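Local coordinates for protein apical membrane antigen AMA1 (Toxoplasma gondii ME49, PDB 4YIV) that takes part in host cell invasion as a microneme protein of the moving junction, the ring formed between the parasite's apical tip and the host cell membrane, at residues Arg77-Phe80 with Leu81-Val84; Pro85-Lys88 with Glu89-Gln92; Arg245-Asp248 with Tyr249-Thr253. All coordinates share one frame; numbering follows the deposited sequence.

Contact 1 (Arg77-Phe80 with Leu81-Val84)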
ATOM      1  N   ARG A  77      14.274 -20.714  -3.178  1.00 35.40           N
ATOM      2  CA  ARG A  77      13.204 -20.649  -2.187  1.00 34.71           C
ATOM      3  C   ARG A  77      11.976 -19.847  -2.623  1.00 31.02           C
ATOM      4  O   ARG A  77      10.943 -19.938  -1.979  1.00 30.33           O
ATOM      5  CB  ARG A  77      13.759 -20.070  -0.885  1.00 38.31           C
ATOM      6  CG  ARG A  77      14.812 -20.976  -0.230  1.00 45.54           C
ATOM      7  CD  ARG A  77      14.160 -21.991   0.683  1.00 49.20           C
ATOM      8  NE  ARG A  77      15.150 -22.644   1.533  1.00 71.55           N
ATOM      9  CZ  ARG A  77      15.838 -22.036   2.498  1.00 80.42           C
ATOM     10  NH1 ARG A  77      15.650 -20.743   2.755  1.00 78.46           N
ATOM     11  NH2 ARG A  77      16.720 -22.724   3.215  1.00 88.20           N
ATOM     12  N   ASN A  78      12.072 -19.114  -3.732  1.00 28.81           N
ATOM     13  CA  ASN A  78      11.006 -18.226  -4.199  1.00 28.28           C
ATOM     14  C   ASN A  78      10.405 -17.374  -3.079  1.00 24.05           C
ATOM     15  O   ASN A  78       9.187 -17.280  -2.915  1.00 26.62           O
ATOM     16  CB  ASN A  78       9.928 -19.044  -4.904  1.00 30.24           C
ATOM     17  CG  ASN A  78      10.309 -19.334  -6.347  1.00 31.50           C
ATOM     18  OD1 ASN A  78      10.447 -18.417  -7.154  1.00 31.52           O
ATOM     19  ND2 ASN A  78      10.555 -20.600  -6.659  1.00 32.97           N
ATOM     20  N   ASN A  79      11.301 -16.781  -2.303  1.00 24.77           N
ATOM     21  CA  ASN A  79      10.923 -15.898  -1.208  1.00 25.08           C
ATOM     22  C   ASN A  79      11.769 -14.629  -1.159  1.00 21.26           C
ATOM     23  O   ASN A  79      12.978 -14.655  -0.912  1.00 25.26           O
ATOM     24  CB  ASN A  79      11.042 -16.692   0.096  1.00 29.04           C
ATOM     25  CG  ASN A  79      10.696 -15.886   1.341  1.00 32.95           C
ATOM     26  OD1 ASN A  79      10.248 -14.738   1.288  1.00 28.16           O
ATOM     27  ND2 ASN A  79      10.903 -16.515   2.490  1.00 37.76           N
ATOM     28  N   PHE A  80      11.117 -13.489  -1.362  1.00 23.16           N
ATOM     29  CA  PHE A  80      11.856 -12.246  -1.555  1.00 23.84           C
ATOM     30  C   PHE A  80      12.445 -11.745  -0.270  1.00 20.08           C
ATOM     31  O   PHE A  80      13.294 -10.866  -0.286  1.00 25.99           O
ATOM     32  CB  PHE A  80      10.951 -11.190  -2.198  1.00 21.92           C
ATOM     33  CG  PHE A  80       9.989 -10.483  -1.250  1.00 23.32           C
ATOM     34  CD1 PHE A  80       8.983 -11.159  -0.562  1.00 23.86           C
ATOM     35  CD2 PHE A  80      10.038  -9.102  -1.156  1.00 21.67           C
ATOM     36  CE1 PHE A  80       8.101 -10.468   0.252  1.00 22.75           C
ATOM     37  CE2 PHE A  80       9.164  -8.407  -0.360  1.00 23.09           C
ATOM     38  CZ  PHE A  80       8.183  -9.088   0.347  1.00 22.78           C
ATOM     39  N   LEU A  81      12.011 -12.314   0.852  1.00 21.28           N
ATOM     40  CA  LEU A  81      12.580 -11.936   2.137  1.00 25.08           C
ATOM     41  C   LEU A  81      13.890 -12.696   2.465  1.00 24.06           C
ATOM     42  O   LEU A  81      14.582 -12.364   3.426  1.00 25.45           O
ATOM     43  CB  LEU A  81      11.536 -12.124   3.230  1.00 27.40           C
ATOM     44  CG  LEU A  81      10.311 -11.194   3.126  1.00 25.43           C
ATOM     45  CD1 LEU A  81       9.376 -11.406   4.331  1.00 26.75           C
ATOM     46  CD2 LEU A  81      10.711  -9.690   2.969  1.00 24.77           C
ATOM     47  N   GLU A  82      14.249 -13.687   1.659  1.00 25.28           N
ATOM     48  CA  GLU A  82      15.567 -14.308   1.792  1.00 26.39           C
ATOM     49  C   GLU A  82      16.662 -13.287   1.464  1.00 27.29           C
ATOM     50  O   GLU A  82      16.446 -12.366   0.662  1.00 23.57           O
ATOM     51  CB  GLU A  82      15.693 -15.536   0.859  0.50 20.68           C
ATOM     52  CG  GLU A  82      14.717 -16.655   1.156  0.50 28.14           C
ATOM     53  CD  GLU A  82      15.243 -17.685   2.138  0.50 34.94           C
ATOM     54  OE1 GLU A  82      14.429 -18.205   2.932  0.50 33.51           O
ATOM     55  OE2 GLU A  82      16.455 -17.997   2.108  0.50 39.59           O
ATOM     56  N   ASP A  83      17.835 -13.449   2.082  1.00 23.86           N
ATOM     57  CA  ASP A  83      19.021 -12.671   1.752  1.00 24.93           C
ATOM     58  C   ASP A  83      19.344 -12.616   0.254  1.00 27.97           C
ATOM     59  O   ASP A  83      19.191 -13.630  -0.455  1.00 27.25           O
ATOM     60  CB  ASP A  83      20.251 -13.271   2.459  1.00 30.91           C
ATOM     61  CG  ASP A  83      20.410 -12.802   3.902  1.00 40.92           C
ATOM     62  OD1 ASP A  83      19.620 -11.967   4.380  1.00 36.47           O
ATOM     63  OD2 ASP A  83      21.359 -13.268   4.563  1.00 37.84           O
ATOM     64  N   VAL A  84      19.815 -11.462  -0.225  1.00 25.42           N
ATOM     65  CA  VAL A  84      20.511 -11.423  -1.512  1.00 24.26           C
ATOM     66  C   VAL A  84      21.665 -12.434  -1.467  1.00 28.49           C
ATOM     67  O   VAL A  84      22.299 -12.630  -0.429  1.00 28.59           O
ATOM     68  CB  VAL A  84      21.058 -10.020  -1.873  1.00 27.18           C
ATOM     69  CG1 VAL A  84      19.863  -9.043  -2.017  1.00 27.88           C
ATOM     70  CG2 VAL A  84      22.034  -9.516  -0.833  1.00 37.04           C
TER

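Contact 2 (Pro85-Lys88 with Glu89-Gln92)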
ATOM      1  N   PRO A  85      21.931 -13.081  -2.598  1.00 28.34           N
ATOM      2  CA  PRO A  85      22.922 -14.162  -2.621  1.00 29.23           C
ATOM      3  C   PRO A  85      24.324 -13.645  -2.576  1.00 30.47           C
ATOM      4  O   PRO A  85      24.613 -12.545  -3.061  1.00 29.98           O
ATOM      5  CB  PRO A  85      22.651 -14.855  -3.966  1.00 29.34           C
ATOM      6  CG  PRO A  85      22.166 -13.767  -4.849  1.00 26.78           C
ATOM      7  CD  PRO A  85      21.293 -12.900  -3.914  1.00 29.22           C
ATOM      8  N   THR A  86      25.211 -14.443  -2.004  1.00 31.69           N
ATOM      9  CA  THR A  86      26.642 -14.139  -2.051  1.00 33.41           C
ATOM     10  C   THR A  86      27.174 -14.608  -3.393  1.00 37.54           C
ATOM     11  O   THR A  86      26.510 -15.391  -4.062  1.00 32.09           O
ATOM     12  CB  THR A  86      27.400 -14.870  -0.950  1.00 38.90           C
ATOM     13  OG1 THR A  86      27.318 -16.282  -1.211  1.00 32.45           O
ATOM     14  CG2 THR A  86      26.793 -14.553   0.432  1.00 35.27           C
ATOM     15  N   GLU A  87      28.378 -14.186  -3.765  1.00 42.64           N
ATOM     16  CA  GLU A  87      28.987 -14.676  -5.000  1.00 45.69           C
ATOM     17  C   GLU A  87      29.071 -16.206  -5.002  1.00 42.28           C
ATOM     18  O   GLU A  87      28.761 -16.857  -6.006  1.00 40.82           O
ATOM     19  CB  GLU A  87      30.372 -14.070  -5.202  1.00 50.56           C
ATOM     20  CG  GLU A  87      31.035 -14.530  -6.485  1.00 68.07           C
ATOM     21  CD  GLU A  87      30.095 -14.416  -7.689  1.00 79.71           C
ATOM     22  OE1 GLU A  87      29.737 -15.474  -8.287  1.00 66.68           O
ATOM     23  OE2 GLU A  87      29.707 -13.263  -8.016  1.00 80.81           O
ATOM     24  N   LYS A  88      29.440 -16.783  -3.866  1.00 41.16           N
ATOM     25  CA  LYS A  88      29.616 -18.225  -3.791  1.00 40.95           C
ATOM     26  C   LYS A  88      28.293 -18.969  -3.945  1.00 41.15           C
ATOM     27  O   LYS A  88      28.237 -20.017  -4.578  1.00 40.24           O
ATOM     28  CB  LYS A  88      30.286 -18.618  -2.466  1.00 49.07           C
ATOM     29  CG  LYS A  88      30.370 -20.126  -2.264  1.00 57.52           C
ATOM     30  CD  LYS A  88      31.476 -20.514  -1.284  1.00 67.12           C
ATOM     31  CE  LYS A  88      31.471 -22.027  -1.029  1.00 72.98           C
ATOM     32  NZ  LYS A  88      32.444 -22.437   0.028  1.00 85.03           N
ATOM     33  N   GLU A  89      27.219 -18.436  -3.380  1.00 35.60           N
ATOM     34  CA  GLU A  89      25.915 -19.075  -3.547  1.00 37.09           C
ATOM     35  C   GLU A  89      25.458 -19.044  -5.003  1.00 32.50           C
ATOM     36  O   GLU A  89      24.828 -19.989  -5.493  1.00 33.84           O
ATOM     37  CB  GLU A  89      24.878 -18.400  -2.649  1.00 33.65           C
ATOM     38  CG  GLU A  89      25.096 -18.763  -1.213  1.00 37.77           C
ATOM     39  CD  GLU A  89      24.324 -17.891  -0.232  1.00 41.92           C
ATOM     40  OE1 GLU A  89      24.074 -18.356   0.899  1.00 43.43           O
ATOM     41  OE2 GLU A  89      23.997 -16.738  -0.579  1.00 36.75           O
ATOM     42  N   TYR A  90      25.774 -17.951  -5.687  1.00 30.75           N
ATOM     43  CA  TYR A  90      25.395 -17.784  -7.092  1.00 29.91           C
ATOM     44  C   TYR A  90      26.211 -18.747  -7.961  1.00 35.34           C
ATOM     45  O   TYR A  90      25.695 -19.370  -8.892  1.00 34.79           O
ATOM     46  CB  TYR A  90      25.644 -16.366  -7.513  1.00 30.70           C
ATOM     47  CG  TYR A  90      25.277 -16.008  -8.915  1.00 27.84           C
ATOM     48  CD1 TYR A  90      24.286 -16.684  -9.622  1.00 31.71           C
ATOM     49  CD2 TYR A  90      25.925 -14.951  -9.535  1.00 36.22           C
ATOM     50  CE1 TYR A  90      23.970 -16.300 -10.927  1.00 28.95           C
ATOM     51  CE2 TYR A  90      25.616 -14.562 -10.811  1.00 33.58           C
ATOM     52  CZ  TYR A  90      24.639 -15.230 -11.508  1.00 33.07           C
ATOM     53  OH  TYR A  90      24.370 -14.818 -12.804  1.00 34.79           O
ATOM     54  N   LYS A  91      27.497 -18.853  -7.667  1.00 37.45           N
ATOM     55  CA  LYS A  91      28.311 -19.818  -8.398  1.00 41.89           C
ATOM     56  C   LYS A  91      27.757 -21.224  -8.178  1.00 39.39           C
ATOM     57  O   LYS A  91      27.647 -21.979  -9.129  1.00 40.61           O
ATOM     58  CB  LYS A  91      29.776 -19.737  -7.995  1.00 43.11           C
ATOM     59  CG  LYS A  91      30.621 -19.056  -9.066  1.00 59.39           C
ATOM     60  CD  LYS A  91      31.750 -18.233  -8.463  1.00 72.11           C
ATOM     61  CE  LYS A  91      32.342 -17.256  -9.474  1.00 75.75           C
ATOM     62  NZ  LYS A  91      33.399 -16.401  -8.845  1.00 82.45           N
ATOM     63  N   GLN A  92      27.354 -21.555  -6.953  1.00 38.88           N
ATOM     64  CA  GLN A  92      26.766 -22.874  -6.682  1.00 38.38           C
ATOM     65  C   GLN A  92      25.428 -23.125  -7.374  1.00 39.60           C
ATOM     66  O   GLN A  92      25.122 -24.257  -7.705  1.00 38.35           O
ATOM     67  CB  GLN A  92      26.577 -23.079  -5.179  1.00 42.83           C
ATOM     68  CG  GLN A  92      27.871 -23.319  -4.434  1.00 53.91           C
ATOM     69  CD  GLN A  92      27.667 -23.388  -2.928  1.00 67.22           C
ATOM     70  OE1 GLN A  92      26.529 -23.382  -2.436  1.00 62.76           O
ATOM     71  NE2 GLN A  92      28.773 -23.446  -2.185  1.00 63.54           N
TER

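Contact 3 (Arg245-Asp248 with Tyr249-Thr253)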
ATOM      1  N   ARG A 245     -25.107  16.118  -4.555  1.00 50.35           N
ATOM      2  CA  ARG A 245     -25.262  14.855  -3.830  1.00 49.74           C
ATOM      3  C   ARG A 245     -24.038  13.946  -3.974  1.00 50.81           C
ATOM      4  O   ARG A 245     -23.101  14.263  -4.706  1.00 43.41           O
ATOM      5  CB  ARG A 245     -26.524  14.121  -4.282  1.00 48.62           C
ATOM      6  CG  ARG A 245     -26.584  13.756  -5.734  1.00 51.01           C
ATOM      7  CD  ARG A 245     -27.867  12.984  -6.027  1.00 55.51           C
ATOM      8  NE  ARG A 245     -27.884  12.435  -7.385  1.00 55.99           N
ATOM      9  CZ  ARG A 245     -27.699  11.149  -7.695  1.00 62.25           C
ATOM     10  NH1 ARG A 245     -27.495  10.240  -6.748  1.00 61.78           N
ATOM     11  NH2 ARG A 245     -27.721  10.761  -8.963  1.00 61.22           N
ATOM     12  N   CYS A 246     -24.042  12.829  -3.255  1.00 46.11           N
ATOM     13  CA  CYS A 246     -22.886  11.938  -3.292  1.00 45.37           C
ATOM     14  C   CYS A 246     -23.160  10.834  -4.280  1.00 39.17           C
ATOM     15  O   CYS A 246     -24.088  10.037  -4.103  1.00 41.47           O
ATOM     16  CB  CYS A 246     -22.556  11.342  -1.914  1.00 50.04           C
ATOM     17  SG  CYS A 246     -20.989  10.375  -1.976  1.00 41.74           S
ATOM     18  N   LEU A 247     -22.364  10.803  -5.345  1.00 38.98           N
ATOM     19  CA  LEU A 247     -22.476   9.733  -6.337  1.00 36.12           C
ATOM     20  C   LEU A 247     -21.424   8.663  -6.048  1.00 33.14           C
ATOM     21  O   LEU A 247     -20.214   8.924  -6.143  1.00 29.82           O
ATOM     22  CB  LEU A 247     -22.280  10.255  -7.757  1.00 41.11           C
ATOM     23  CG  LEU A 247     -23.082  11.460  -8.264  1.00 47.99           C
ATOM     24  CD1 LEU A 247     -23.104  11.447  -9.765  1.00 41.75           C
ATOM     25  CD2 LEU A 247     -24.469  11.450  -7.742  1.00 48.13           C
ATOM     26  N   ASP A 248     -21.866   7.465  -5.709  1.00 35.05           N
ATOM     27  CA  ASP A 248     -20.895   6.406  -5.533  1.00 35.08           C
ATOM     28  C   ASP A 248     -20.402   6.026  -6.918  1.00 35.82           C
ATOM     29  O   ASP A 248     -21.003   6.406  -7.915  1.00 34.28           O
ATOM     30  CB  ASP A 248     -21.452   5.199  -4.793  1.00 31.31           C
ATOM     31  CG  ASP A 248     -22.481   4.404  -5.593  1.00 39.16           C
ATOM     32  OD1 ASP A 248     -22.114   3.703  -6.566  1.00 41.38           O
ATOM     33  OD2 ASP A 248     -23.664   4.416  -5.196  1.00 47.46           O
ATOM     34  N   TYR A 249     -19.317   5.257  -6.970  1.00 32.68           N
ATOM     35  CA  TYR A 249     -18.642   5.027  -8.228  1.00 31.67           C
ATOM     36  C   TYR A 249     -19.520   4.368  -9.300  1.00 31.86           C
ATOM     37  O   TYR A 249     -19.262   4.546 -10.490  1.00 32.87           O
ATOM     38  CB  TYR A 249     -17.413   4.168  -8.005  1.00 26.58           C
ATOM     39  CG  TYR A 249     -16.280   4.795  -7.219  1.00 24.84           C
ATOM     40  CD1 TYR A 249     -16.098   6.170  -7.151  1.00 23.80           C
ATOM     41  CD2 TYR A 249     -15.352   3.975  -6.576  1.00 26.24           C
ATOM     42  CE1 TYR A 249     -15.065   6.706  -6.453  1.00 27.68           C
ATOM     43  CE2 TYR A 249     -14.308   4.506  -5.889  1.00 25.24           C
ATOM     44  CZ  TYR A 249     -14.167   5.852  -5.815  1.00 28.11           C
ATOM     45  OH  TYR A 249     -13.092   6.338  -5.119  1.00 27.73           O
ATOM     46  N   THR A 250     -20.530   3.597  -8.912  1.00 32.89           N
ATOM     47  CA  THR A 250     -21.314   2.888  -9.916  1.00 34.74           C
ATOM     48  C   THR A 250     -22.088   3.867 -10.811  1.00 36.31           C
ATOM     49  O   THR A 250     -22.610   3.474 -11.844  1.00 35.70           O
ATOM     50  CB  THR A 250     -22.308   1.892  -9.302  1.00 36.22           C
ATOM     51  OG1 THR A 250     -23.273   2.591  -8.500  1.00 36.58           O
ATOM     52  CG2 THR A 250     -21.582   0.837  -8.494  1.00 33.76           C
ATOM     53  N   GLU A 251     -22.147   5.132 -10.412  1.00 36.40           N
ATOM     54  CA  GLU A 251     -22.881   6.149 -11.158  1.00 40.09           C
ATOM     55  C   GLU A 251     -21.992   6.934 -12.108  1.00 44.18           C
ATOM     56  O   GLU A 251     -22.485   7.766 -12.859  1.00 45.63           O
ATOM     57  CB  GLU A 251     -23.566   7.138 -10.203  1.00 44.99           C
ATOM     58  CG  GLU A 251     -24.711   6.538  -9.404  1.00 43.70           C
ATOM     59  CD  GLU A 251     -25.674   7.604  -8.885  1.00 55.63           C
ATOM     60  OE1 GLU A 251     -26.179   8.412  -9.704  1.00 57.55           O
ATOM     61  OE2 GLU A 251     -25.916   7.643  -7.660  1.00 53.66           O
ATOM     62  N   LEU A 252     -20.681   6.699 -12.054  1.00 39.60           N
ATOM     63  CA  LEU A 252     -19.750   7.463 -12.868  1.00 38.61           C
ATOM     64  C   LEU A 252     -19.445   6.673 -14.132  1.00 38.66           C
ATOM     65  O   LEU A 252     -19.412   5.439 -14.120  1.00 36.68           O
ATOM     66  CB  LEU A 252     -18.463   7.788 -12.091  1.00 34.66           C
ATOM     67  CG  LEU A 252     -18.634   8.453 -10.720  1.00 35.94           C
ATOM     68  CD1 LEU A 252     -17.260   8.671 -10.097  1.00 36.15           C
ATOM     69  CD2 LEU A 252     -19.418   9.768 -10.799  1.00 44.32           C
ATOM     70  N   THR A 253     -19.215   7.379 -15.234  1.00 38.56           N
ATOM     71  CA  THR A 253     -19.040   6.714 -16.529  1.00 42.10           C
ATOM     72  C   THR A 253     -17.715   5.971 -16.661  1.00 35.74           C
ATOM     73  O   THR A 253     -17.649   4.919 -17.300  1.00 41.20           O
ATOM     74  CB  THR A 253     -19.161   7.735 -17.692  1.00 50.39           C
ATOM     75  OG1 THR A 253     -20.455   8.343 -17.638  1.00 59.13           O
ATOM     76  CG2 THR A 253     -19.014   7.050 -19.050  1.00 51.32           C
TER
HETATM   77  O   HOH W   1     -24.941   7.150  -5.260  1.00 41.10           O

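Contact 1 (Arg77-Phe80 with Leu81-Val84)
Over one face of the Phe80 ring sits the methyl CD2 of Leu81, 3.8 Å from the ring centroid and 15° off the ring normal, a CH-pi contact slightly offset toward the rim at CZ. The guanidinium of Arg77 is met differently: Glu82 OE1 comes to its edge, in its plane. Phe80 and Leu81 are the central residues of a type I beta turn from Asn79 to Glu82, a tight reversal fixed by side chains as well as backbone; Arg77 reaches the turn's last residue from just before it. The turn is closed by the bond from Glu82 N to Asn79 O, 3.0 Å long. Asn79 then adds an Asx turn, its OD1 accepting from Leu81 N at 3.0 Å; this donor stands above the plane of the side-chain carbonyl rather than on a lone pair. The amide reaches Leu81 because CG is anti to the backbone N (chi1 179°), which swings it toward the following peptide. Phe80 and Leu81 lie side by side and point the same way, and both touch Val160 of strand 159-162. Phe80 is buried there and also packs on His65, Ile66 and Leu68 of strand 65-68, so the turn is pinned to the fold. On the more solvent-exposed flank, Arg77 and Glu82 form a salt bridge. Their side chains cross at about a right angle, and the guanidinium and carboxylate planes are 83° apart. With CG anti to the carbonyl carbon, Glu82 lays CG against Asn79 CB, 3.8 Å away; the bend at chi2 then carries the carboxylate to Arg77. A single nitrogen serves the ion pair: Arg77 NH1 lies 2.8 Å from Glu82 OE1, but its N-H is poorly aimed and the hydrogen bond is weak.

Contact 2 (Pro85-Lys88 with Glu89-Gln92)
Backbone bonds of the regular helical kind link the two segments: Tyr90 N to Thr86 O, Lys91 N to Glu87 O at 2.9 Å, and Gln92 N to Lys88 O. At the start of the helix the bonds pass to side chains. Thr86 OG1 accepts from Glu89 N at 3.1 Å, a chi1 of 65° setting it between the backbone N and the carbonyl carbon. In return Glu89, its chain extended beyond CG, brings OE2 to 3.0 Å from Thr86 N, although the position of this oxygen is less certain. The reciprocal pair is a capping box, in which the side chain of the N-cap, Thr86, and that of the residue three on each accept the other's backbone N-H; here it opens helix 87-93. Charge plays a looser part. Glu87 is bent at chi2 toward Lys91, yet its OE1 stays 3.8 Å from Lys91 NZ, a long salt bridge, and comes closer to the aliphatic carbons, at 3.4 Å from Lys91 CE. Among the van der Waals contacts, Lys88 crosses Gln92 with its CE 3.3 Å from Gln92 NE2. The Tyr90 ring leads off to Leu97 and Pro98, and its OH bonds to Asn95 OD1.

Contact 3 (Arg245-Asp248 with Tyr249-Thr253)
Tyr249 follows directly on the strand end at Asp248, its CB touching Asp248 C at 3.7 Å, while its ring packs on Phe238 and Tyr300. At Thr250 the side chain of Asp248 takes hold: OD1 accepts from Thr250 N at 2.8 Å on its anti side, and from Thr250 OG1 at a short 2.5 Å through its syn lone pair. The bond to the amide makes an Asx turn, which here leads edge strand 245-248 of a three-stranded antiparallel sheet into the 3-10 turn 249-251; the strand is itself tied to strand 322-326 by the Cys246-Cys322 disulfide. Glu251 closes that turn, its N bonding to Asp248 O at 3.0 Å. Its side chain, extended beyond CG, then runs back to Arg245, which meets it end-on with both terminal nitrogens: NH2 lies 2.9 Å from Glu251 OE1 and NH1 3.2 Å from OE2, the planes of the two groups 32° apart. Leu247 CD2 covers one face of the guanidinium, and Ser397 and Asp377 engage it further. A water bonded to Asp248 N also lies 2.6 Å from Glu251 OE2 and near Asp248 OD2. Leu252 ends the walk, its CD2 4.2 Å from Leu247 CD1.

How the contacts relate
Reading from the N terminus, the chain leaves strand 65-68 and enters the loop where contact 1 closes a tight turn against that strand and strand 159-162. Contact 2 follows without a gap, its centre 14 Å farther on, where the same loop becomes helix 87-93. Much later, strand 245-248 passes into contact 3, on the way to strand 256-259, at the edge of a different sheet. The three are in series, none nesting within or crossing another. Contact 3 lies across the chain's centre from the other two, its centre 43 Å from that of contact 1 and 55 Å from that of contact 2. Contacts 1 and 3 turn the chain, whereas contact 2 starts a helix.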